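Local coordinates for hypothetical protein (Staphylococcus aureus subsp. aureus, PDB 2ETS) that is of unknown function but belongs to a bacterial family, DUF1798, and folds as a four-helical bundle, at residues P72-R77 with Q111-N116; E18-E23 with S56-I61; E66-V71 with Q115-G120. All blocks are in the same frame, centred on the assembly; numbering follows the deposited sequence.

In the fold
The three contacts sample one four-helical bundle, and all six segments belong to its DUF1798 domain. Contact 2 pairs helices 12-37 and 43-63, its centre about 7 Å from the centre of the chain, and closes, along the sequence, before the other two open. Contacts 3 and 1 follow in series on their first side, through helix 65-68 and the loop into helix 76-92, and both return to helix 100-120, sharing Gln115 and Asn116. Their centres lie about 6 Å apart, whereas each is about 14 Å from that of contact 2. Leu20 and Ile21 packing on Leu114, and Ile61 packing on Ile68, connect the core to the end of the bundle where residues 66-77 meet helix 100-120.

Contact 1 (P72-R77 with Q111-N116); sequences PYMNSR and QYDLQN
The loop leading into helix 76-92 of the four-helical bundle lays Tyr73 and Met74 on Asn116, Tyr112 and Asp113 of helix 100-120. Tyr73 and Asn116 give the nearest CA pair, 6.7 Å apart. The tyrosine ring and the asparagine amide are stacked, their planes only 11° from parallel. The amide is displaced toward the CB end of the ring: Asn116 ND2 is 3.6 Å from Tyr73 CG, and Asn116 CG is 3.7 Å from Tyr73 CD2. Tyr73 adopts a left-handed backbone conformation, phi 75°, and its CB points at the helix. Farther along the ring, Tyr112 crosses at about a right angle, with its OH 3.8 Å from Tyr73 CE1. On the inner side the bent selenomethionine chain of Met74, turned at chi2 (-66°) and again at chi3, brings its methyl CE to 3.8 Å from Asp113 CG, crossing the carboxylate side chain rather than running along it.

Two waters supply the polar links. One donates to Asn116 O and to Pro72 O, bridging two backbone carbonyls that do not bond to each other. The second donates to Asp113 OD1 at 2.7 Å and accepts from Asn116 ND2 at 2.8 Å, with a further weak bond to Tyr73 O. Asp113 OD1 also forms a salt bridge with Lys78, while Asn75 OD1 caps the new helix by accepting from Lys78 N.

The chemistry is thus divided between a stack of nearly parallel planes and water-mediated bonding. The bond from ND2 to the second water probably helps fix the turn of the Asn116 amide beside the tyrosine. Between the two segments the polar links run through water, with no direct hydrogen bond.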
loop_
_atom_site.group_PDB
_atom_site.type_symbol
_atom_site.label_atom_id
_atom_site.label_comp_id
_atom_site.label_asym_id
_atom_site.label_seq_id
_atom_site.Cartn_x
_atom_site.Cartn_y
_atom_site.Cartn_z
ATOM N N PRO A 72 8.236 14.598 -9.015
ATOM C CA PRO A 72 9.126 13.810 -9.847
ATOM C C PRO A 72 8.844 12.315 -9.746
ATOM O O PRO A 72 8.469 11.834 -8.678
ATOM C CB PRO A 72 10.516 14.144 -9.319
ATOM C CG PRO A 72 10.366 15.606 -8.794
ATOM C CD PRO A 72 8.973 15.587 -8.188
ATOM N N TYR A 73 8.981 11.615 -10.877
ATOM C CA TYR A 73 8.738 10.149 -10.971
ATOM C C TYR A 73 7.265 9.752 -10.973
ATOM O O TYR A 73 6.964 8.568 -10.999
ATOM C CB TYR A 73 9.449 9.368 -9.842
ATOM C CG TYR A 73 10.960 9.386 -9.901
ATOM C CD1 TYR A 73 11.639 8.611 -10.841
ATOM C CD2 TYR A 73 11.704 10.152 -9.031
ATOM C CE1 TYR A 73 13.026 8.629 -10.908
ATOM C CE2 TYR A 73 13.090 10.167 -9.097
ATOM C CZ TYR A 73 13.727 9.392 -10.042
ATOM O OH TYR A 73 15.088 9.385 -10.144
HETATM N N MSE A 74 6.341 10.711 -10.923
HETATM C CA MSE A 74 4.922 10.382 -10.831
HETATM C C MSE A 74 4.169 10.919 -12.025
HETATM O O MSE A 74 4.590 11.857 -12.652
HETATM C CB MSE A 74 4.315 10.940 -9.545
HETATM C CG MSE A 74 4.345 9.987 -8.380
HETATM SE SE MSE A 74 3.231 8.407 -8.642
HETATM C CE MSE A 74 4.572 7.125 -8.334
ATOM N N ASN A 75 3.059 10.278 -12.347
ATOM C CA ASN A 75 2.130 10.759 -13.351
ATOM C C ASN A 75 0.784 10.116 -13.034
ATOM O O ASN A 75 0.703 9.348 -12.096
ATOM C CB ASN A 75 2.619 10.443 -14.770
ATOM C CG ASN A 75 2.700 8.964 -15.061
ATOM O OD1 ASN A 75 1.808 8.197 -14.708
ATOM N ND2 ASN A 75 3.762 8.557 -15.744
ATOM N N SER A 76 -0.254 10.431 -13.804
ATOM C CA SER A 76 -1.628 9.988 -13.504
ATOM C C SER A 76 -1.763 8.461 -13.526
ATOM O O SER A 76 -2.322 7.872 -12.588
ATOM C CB SER A 76 -2.618 10.622 -14.511
ATOM O OG SER A 76 -3.923 10.106 -14.302
ATOM N N ARG A 77 -1.232 7.833 -14.587
ATOM C CA ARG A 77 -1.227 6.372 -14.711
ATOM C C ARG A 77 -0.497 5.678 -13.542
ATOM O O ARG A 77 -1.050 4.788 -12.915
ATOM C CB ARG A 77 -0.589 5.934 -16.016
ATOM C CG ARG A 77 -0.945 4.474 -16.375
ATOM C CD ARG A 77 -0.411 4.079 -17.742
ATOM N NE ARG A 77 1.012 3.950 -17.596
ATOM C CZ ARG A 77 1.664 2.831 -17.301
ATOM N NH1 ARG A 77 1.065 1.646 -17.200
ATOM N NH2 ARG A 77 2.966 2.907 -17.137
ATOM N N GLN A 111 6.979 0.172 -2.429
ATOM C CA GLN A 111 7.874 0.906 -1.504
ATOM C C GLN A 111 8.701 1.868 -2.335
ATOM O O GLN A 111 8.930 3.012 -1.911
ATOM C CB GLN A 111 8.769 -0.026 -0.642
ATOM C CG GLN A 111 7.945 -1.044 0.181
ATOM C CD GLN A 111 8.758 -2.084 0.990
ATOM O OE1 GLN A 111 9.637 -2.800 0.448
ATOM N NE2 GLN A 111 8.441 -2.185 2.306
ATOM N N TYR A 112 9.092 1.448 -3.549
ATOM C CA TYR A 112 9.878 2.337 -4.390
ATOM C C TYR A 112 9.095 3.631 -4.749
ATOM O O TYR A 112 9.564 4.750 -4.536
ATOM C CB TYR A 112 10.417 1.603 -5.627
ATOM C CG TYR A 112 11.068 2.528 -6.591
ATOM C CD1 TYR A 112 10.309 3.208 -7.543
ATOM C CD2 TYR A 112 12.437 2.763 -6.542
ATOM C CE1 TYR A 112 10.903 4.103 -8.424
ATOM C CE2 TYR A 112 13.042 3.658 -7.433
ATOM C CZ TYR A 112 12.268 4.323 -8.354
ATOM O OH TYR A 112 12.843 5.226 -9.217
ATOM N N ASP A 113 7.887 3.473 -5.247
ATOM C CA ASP A 113 7.031 4.620 -5.527
ATOM C C ASP A 113 6.756 5.511 -4.316
ATOM O O ASP A 113 6.768 6.742 -4.397
ATOM C CB ASP A 113 5.708 4.115 -6.049
ATOM C CG ASP A 113 5.803 3.592 -7.483
ATOM O OD1 ASP A 113 6.810 3.885 -8.183
ATOM O OD2 ASP A 113 4.842 2.903 -7.898
ATOM N N LEU A 114 6.438 4.870 -3.201
ATOM C CA LEU A 114 6.144 5.585 -1.964
ATOM C C LEU A 114 7.307 6.462 -1.509
ATOM O O LEU A 114 7.101 7.585 -1.047
ATOM C CB LEU A 114 5.774 4.587 -0.865
ATOM C CG LEU A 114 4.379 3.962 -1.015
ATOM C CD1 LEU A 114 4.167 2.961 0.085
ATOM C CD2 LEU A 114 3.261 5.011 -0.970
ATOM N N GLN A 115 8.528 5.955 -1.648
ATOM C CA GLN A 115 9.697 6.748 -1.297
ATOM C C GLN A 115 9.845 7.980 -2.177
ATOM O O GLN A 115 10.236 9.042 -1.684
ATOM C CB GLN A 115 10.979 5.920 -1.393
ATOM C CG GLN A 115 11.212 5.002 -0.252
ATOM C CD GLN A 115 11.358 5.753 1.087
ATOM O OE1 GLN A 115 10.815 5.309 2.100
ATOM N NE2 GLN A 115 12.045 6.908 1.076
ATOM N N ASN A 116 9.574 7.833 -3.475
ATOM C CA ASN A 116 9.699 8.931 -4.409
ATOM C C ASN A 116 8.677 10.005 -4.095
ATOM O O ASN A 116 8.928 11.211 -4.265
ATOM C CB ASN A 116 9.506 8.448 -5.855
ATOM C CG ASN A 116 10.722 7.715 -6.404
ATOM O OD1 ASN A 116 11.848 7.902 -5.940
ATOM N ND2 ASN A 116 10.498 6.889 -7.402
HETATM O O HOH W 1 9.185 12.824 -6.237
HETATM O O HOH W 2 8.016 6.296 -8.564
#

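Contact 2 (E18-E23 with S56-I61); sequences ESLIYE and SILNEI. Unlike the reference sequence in segment 56-61: Ile57 (reference Met).
Leu20 and Ile57, whose CA atoms are 7.5 Å apart, mark the nearest backbone approach of two near-antiparallel helices, with short-segment axes 10.8 Å apart and an angle of 149° between their N-to-C directions. At that separation the contact depends on side chains, and most of it passes through Leu20. Its two methyls divide the work, with Leu58 near both. Leu20 CD2 lies 3.6 Å from Ile57 CG2, the two side chains sliding past each other in opposite directions, and 3.7 Å from Leu58 CD2, where the leucines cross at roughly a right angle. The other methyl, Leu20 CD1, meets Ile61 CD1 tip to tip at 3.6 Å. One leucine therefore touches three residues spread over one turn of the facing helix, the neighbours Ile57 and Leu58 and, one turn on from Ile57, Ile61.

Ile57, which differs from the reference sequence, works with both of its branches. While CG2 serves Leu20, the longer branch has CG1 anti to the carbonyl carbon (chi1 -58°) and carries CD1 to the flank of the interface. There Ile57 CD1 rests 3.7 Å from Ser19 OG and 4.0 Å from Glu23 CG. Only the aliphatic part of Glu23 joins this packing. Its chain bends at chi2 (-67°), and its carboxylate is held by two hydrogen bonds from helix 43-63, OE2 with His53 and OE1 with Tyr50, so a buried acidic group has both oxygens satisfied.

The apolar layer continues beyond the pair: Leu20 also packs on Leu114 of helix 100-120, and Leu58 on Ile83 and Ile86 of helix 76-92. With all four long helices contributing to one apolar interior, the arrangement is that of the hydrophobic core of a four-helical bundle.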
loop_
_atom_site.group_PDB
_atom_site.type_symbol
_atom_site.label_atom_id
_atom_site.label_comp_id
_atom_site.label_asym_id
_atom_site.label_seq_id
_atom_site.Cartn_x
_atom_site.Cartn_y
_atom_site.Cartn_z
ATOM N N GLU A 18 3.758 8.433 4.815
ATOM C CA GLU A 18 4.404 7.687 5.918
ATOM C C GLU A 18 3.474 6.613 6.503
ATOM O O GLU A 18 3.911 5.518 6.885
ATOM C CB GLU A 18 4.897 8.646 7.023
ATOM C CG GLU A 18 6.319 9.096 6.755
ATOM C CD GLU A 18 6.821 10.192 7.686
ATOM O OE1 GLU A 18 6.079 11.175 7.941
ATOM O OE2 GLU A 18 7.977 10.072 8.160
ATOM N N SER A 19 2.189 6.942 6.561
ATOM C CA SER A 19 1.197 5.980 6.965
ATOM C C SER A 19 1.114 4.782 6.028
ATOM O O SER A 19 0.994 3.659 6.488
ATOM C CB SER A 19 -0.168 6.631 7.066
ATOM O OG SER A 19 -1.028 5.748 7.748
ATOM N N LEU A 20 1.145 5.007 4.720
ATOM C CA LEU A 20 1.107 3.900 3.777
ATOM C C LEU A 20 2.414 3.093 3.837
ATOM O O LEU A 20 2.413 1.877 3.723
ATOM C CB LEU A 20 0.879 4.402 2.348
ATOM C CG LEU A 20 -0.488 4.989 2.013
ATOM C CD1 LEU A 20 -0.443 5.616 0.631
ATOM C CD2 LEU A 20 -1.532 3.908 2.054
ATOM N N ILE A 21 3.535 3.776 3.975
ATOM C CA ILE A 21 4.812 3.097 4.126
ATOM C C ILE A 21 4.782 2.103 5.285
ATOM O O ILE A 21 5.078 0.893 5.099
ATOM C CB ILE A 21 5.971 4.106 4.256
ATOM C CG1 ILE A 21 6.185 4.754 2.861
ATOM C CG2 ILE A 21 7.265 3.403 4.701
ATOM C CD1 ILE A 21 7.202 5.893 2.833
ATOM N N TYR A 22 4.392 2.593 6.453
ATOM C CA TYR A 22 4.208 1.728 7.629
ATOM C C TYR A 22 3.289 0.554 7.278
ATOM O O TYR A 22 3.616 -0.604 7.566
ATOM C CB TYR A 22 3.656 2.507 8.839
ATOM C CG TYR A 22 3.035 1.614 9.927
ATOM C CD1 TYR A 22 3.805 1.050 10.979
ATOM C CD2 TYR A 22 1.687 1.347 9.914
ATOM C CE1 TYR A 22 3.206 0.232 11.965
ATOM C CE2 TYR A 22 1.089 0.558 10.890
ATOM C CZ TYR A 22 1.834 -0.014 11.882
ATOM O OH TYR A 22 1.124 -0.793 12.773
ATOM N N GLU A 23 2.137 0.861 6.652
ATOM C CA GLU A 23 1.162 -0.185 6.358
ATOM C C GLU A 23 1.669 -1.269 5.364
ATOM O O GLU A 23 1.412 -2.466 5.542
ATOM C CB GLU A 23 -0.135 0.443 5.886
ATOM C CG GLU A 23 -0.949 1.068 7.026
ATOM C CD GLU A 23 -1.489 0.046 8.021
ATOM O OE1 GLU A 23 -1.167 -1.163 7.877
ATOM O OE2 GLU A 23 -2.246 0.454 8.943
ATOM N N SER A 56 -9.586 3.481 3.575
ATOM C CA SER A 56 -9.780 4.795 4.199
ATOM C C SER A 56 -8.557 5.661 3.939
ATOM O O SER A 56 -8.691 6.804 3.549
ATOM C CB SER A 56 -10.089 4.714 5.720
ATOM N N ILE A 57 -7.369 5.114 4.121
ATOM C CA ILE A 57 -6.160 5.890 3.879
ATOM C C ILE A 57 -6.057 6.270 2.412
ATOM O O ILE A 57 -5.738 7.402 2.090
ATOM C CB ILE A 57 -4.863 5.153 4.320
ATOM C CG1 ILE A 57 -4.921 4.798 5.820
ATOM C CG2 ILE A 57 -3.634 6.057 4.090
ATOM C CD1 ILE A 57 -3.819 3.797 6.225
ATOM N N LEU A 58 -6.345 5.326 1.527
ATOM C CA LEU A 58 -6.233 5.588 0.092
ATOM C C LEU A 58 -7.205 6.628 -0.369
ATOM O O LEU A 58 -6.845 7.451 -1.196
ATOM C CB LEU A 58 -6.385 4.312 -0.732
ATOM C CG LEU A 58 -5.214 3.336 -0.503
ATOM C CD1 LEU A 58 -5.397 2.052 -1.274
ATOM C CD2 LEU A 58 -3.848 3.937 -0.832
ATOM N N ASN A 59 -8.420 6.600 0.187
ATOM C CA ASN A 59 -9.430 7.610 -0.113
ATOM C C ASN A 59 -8.951 9.015 0.207
ATOM O O ASN A 59 -9.189 9.950 -0.567
ATOM C CB ASN A 59 -10.747 7.327 0.624
ATOM C CG ASN A 59 -11.507 6.159 0.022
ATOM O OD1 ASN A 59 -11.272 5.777 -1.122
ATOM N ND2 ASN A 59 -12.401 5.571 0.798
ATOM N N GLU A 60 -8.261 9.153 1.330
ATOM C CA GLU A 60 -7.674 10.432 1.691
ATOM C C GLU A 60 -6.602 10.794 0.673
ATOM O O GLU A 60 -6.664 11.841 0.064
ATOM C CB GLU A 60 -7.102 10.423 3.126
ATOM C CG GLU A 60 -8.154 10.584 4.256
ATOM N N ILE A 61 -5.643 9.921 0.444
ATOM C CA ILE A 61 -4.565 10.259 -0.492
ATOM C C ILE A 61 -5.065 10.580 -1.920
ATOM O O ILE A 61 -4.456 11.391 -2.609
ATOM C CB ILE A 61 -3.455 9.202 -0.493
ATOM C CG1 ILE A 61 -2.095 9.882 -0.690
ATOM C CG2 ILE A 61 -3.668 8.121 -1.584
ATOM C CD1 ILE A 61 -0.948 9.111 -0.079
#

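Contact 3 (E66-V71 with Q115-G120); sequences EFIIEV and QNILDG
Val71 and Gly120 form the tight part of this contact, their CA atoms only 5.2 Å apart where helix 100-120 ends. Glycine has no side chain to hold the two backbones apart, and the CB of Val71 points at it: Val71 CB sits 4.0 Å from Gly120 CA, and the CG1 methyl lies 3.9 Å from Gly120 O. With CG1 anti to its own carbonyl carbon (chi1 -54°), the valine sends this branch over the last peptide of the helix. Its other methyl, CG2, is directed back along the helix and reaches 4.4 Å from Ile117 CA. A type I beta turn from Ile68 to Val71, whose Val71 N to Ile68 O hydrogen bond measures 3.1 Å, brings the chain round to the valine.

Deeper in, one methyl pair continues the apolar surface. Ile68 CG2 and Ile117 CD1 meet at 4.1 Å, the two isoleucine chains slanting past one another, so the fit here is ordinary van der Waals packing.

The looser side is at Phe67, which like Gly120 is partly exposed. Its CG is anti to the backbone N (chi1 -172°), and the ring comes toward the helix end with its edge: Phe67 CE1 is 4.3 Å from Gly120 O, which lies near the ring plane. That spacing makes it a marginal contact, at the rim of an otherwise apolar patch.

Among the neighbours, Val121 packs on both Phe67 and Val71, and Met13 of helix 12-37 touches the phenylalanine. Ile68 leans on Phe79 of helix 76-92, while Ile117 is wedged among Val17 of helix 12-37, Leu82 of helix 76-92 and Met74 in the loop.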
loop_
_atom_site.group_PDB
_atom_site.type_symbol
_atom_site.label_atom_id
_atom_site.label_comp_id
_atom_site.label_asym_id
_atom_site.label_seq_id
_atom_site.Cartn_x
_atom_site.Cartn_y
_atom_site.Cartn_z
ATOM N N GLU A 66 -4.038 15.568 -7.557
ATOM C CA GLU A 66 -3.510 16.653 -8.408
ATOM C C GLU A 66 -2.087 17.081 -8.018
ATOM O O GLU A 66 -1.259 17.341 -8.892
ATOM C CB GLU A 66 -4.449 17.879 -8.380
ATOM C CG GLU A 66 -5.852 17.645 -8.950
ATOM N N PHE A 67 -1.799 17.136 -6.720
ATOM C CA PHE A 67 -0.438 17.428 -6.250
ATOM C C PHE A 67 0.503 16.270 -6.554
ATOM O O PHE A 67 1.510 16.443 -7.251
ATOM C CB PHE A 67 -0.392 17.690 -4.743
ATOM C CG PHE A 67 0.957 18.187 -4.259
ATOM C CD1 PHE A 67 2.003 17.301 -4.002
ATOM C CD2 PHE A 67 1.189 19.545 -4.094
ATOM C CE1 PHE A 67 3.245 17.762 -3.575
ATOM C CE2 PHE A 67 2.431 20.009 -3.665
ATOM C CZ PHE A 67 3.460 19.102 -3.406
ATOM N N ILE A 68 0.148 15.098 -6.022
ATOM C CA ILE A 68 0.989 13.917 -6.093
ATOM C C ILE A 68 1.419 13.557 -7.527
ATOM O O ILE A 68 2.562 13.197 -7.734
ATOM C CB ILE A 68 0.297 12.715 -5.404
ATOM C CG1 ILE A 68 0.368 12.894 -3.880
ATOM C CG2 ILE A 68 0.955 11.397 -5.813
ATOM C CD1 ILE A 68 -0.688 12.147 -3.126
ATOM N N ILE A 69 0.527 13.685 -8.508
ATOM C CA ILE A 69 0.863 13.290 -9.900
ATOM C C ILE A 69 1.942 14.171 -10.543
ATOM O O ILE A 69 2.554 13.797 -11.556
ATOM C CB ILE A 69 -0.393 13.212 -10.832
ATOM C CG1 ILE A 69 -1.091 14.566 -10.974
ATOM C CG2 ILE A 69 -1.382 12.204 -10.317
ATOM C CD1 ILE A 69 -1.896 14.677 -12.268
ATOM N N GLU A 70 2.177 15.321 -9.932
ATOM C CA GLU A 70 3.147 16.287 -10.412
ATOM C C GLU A 70 4.510 16.158 -9.736
ATOM O O GLU A 70 5.443 16.825 -10.148
ATOM C CB GLU A 70 2.617 17.720 -10.211
ATOM C CG GLU A 70 1.358 18.078 -11.039
ATOM C CD GLU A 70 1.586 17.992 -12.548
ATOM O OE1 GLU A 70 2.630 18.495 -13.021
ATOM O OE2 GLU A 70 0.724 17.418 -13.259
ATOM N N VAL A 71 4.659 15.326 -8.708
ATOM C CA VAL A 71 5.994 15.166 -8.116
ATOM C C VAL A 71 6.901 14.382 -9.095
ATOM O O VAL A 71 6.394 13.661 -9.956
ATOM C CB VAL A 71 5.980 14.539 -6.685
ATOM C CG1 VAL A 71 5.047 15.320 -5.739
ATOM C CG2 VAL A 71 5.597 13.090 -6.710
ATOM N N GLN A 115 8.528 5.955 -1.648
ATOM C CA GLN A 115 9.697 6.748 -1.297
ATOM C C GLN A 115 9.845 7.980 -2.177
ATOM O O GLN A 115 10.236 9.042 -1.684
ATOM C CB GLN A 115 10.979 5.920 -1.393
ATOM C CG GLN A 115 11.212 5.002 -0.252
ATOM C CD GLN A 115 11.358 5.753 1.087
ATOM O OE1 GLN A 115 10.815 5.309 2.100
ATOM N NE2 GLN A 115 12.045 6.908 1.076
ATOM N N ASN A 116 9.574 7.833 -3.475
ATOM C CA ASN A 116 9.699 8.931 -4.409
ATOM C C ASN A 116 8.677 10.005 -4.095
ATOM O O ASN A 116 8.928 11.211 -4.265
ATOM C CB ASN A 116 9.506 8.448 -5.855
ATOM C CG ASN A 116 10.722 7.715 -6.404
ATOM O OD1 ASN A 116 11.848 7.902 -5.940
ATOM N ND2 ASN A 116 10.498 6.889 -7.402
ATOM N N ILE A 117 7.509 9.555 -3.665
ATOM C CA ILE A 117 6.432 10.457 -3.342
ATOM C C ILE A 117 6.833 11.179 -2.083
ATOM O O ILE A 117 6.794 12.410 -2.042
ATOM C CB ILE A 117 5.086 9.715 -3.158
ATOM C CG1 ILE A 117 4.592 9.219 -4.513
ATOM C CG2 ILE A 117 4.050 10.622 -2.528
ATOM C CD1 ILE A 117 3.350 8.319 -4.439
ATOM N N LEU A 118 7.255 10.409 -1.079
ATOM C CA LEU A 118 7.701 10.987 0.191
ATOM C C LEU A 118 8.750 12.040 -0.080
ATOM O O LEU A 118 8.610 13.131 0.408
ATOM C CB LEU A 118 8.234 9.923 1.164
ATOM C CG LEU A 118 8.553 10.397 2.594
ATOM C CD1 LEU A 118 7.273 10.643 3.411
ATOM C CD2 LEU A 118 9.468 9.407 3.329
ATOM N N ASP A 119 9.772 11.738 -0.885
ATOM C CA ASP A 119 10.765 12.773 -1.270
ATOM C C ASP A 119 10.097 13.987 -1.902
ATOM O O ASP A 119 10.424 15.105 -1.567
ATOM C CB ASP A 119 11.811 12.281 -2.285
ATOM C CG ASP A 119 12.585 11.081 -1.816
ATOM O OD1 ASP A 119 12.384 10.645 -0.658
ATOM O OD2 ASP A 119 13.382 10.556 -2.635
ATOM N N GLY A 120 9.183 13.747 -2.842
ATOM C CA GLY A 120 8.504 14.820 -3.558
ATOM C C GLY A 120 7.627 15.736 -2.708
ATOM O O GLY A 120 7.432 16.884 -3.055
#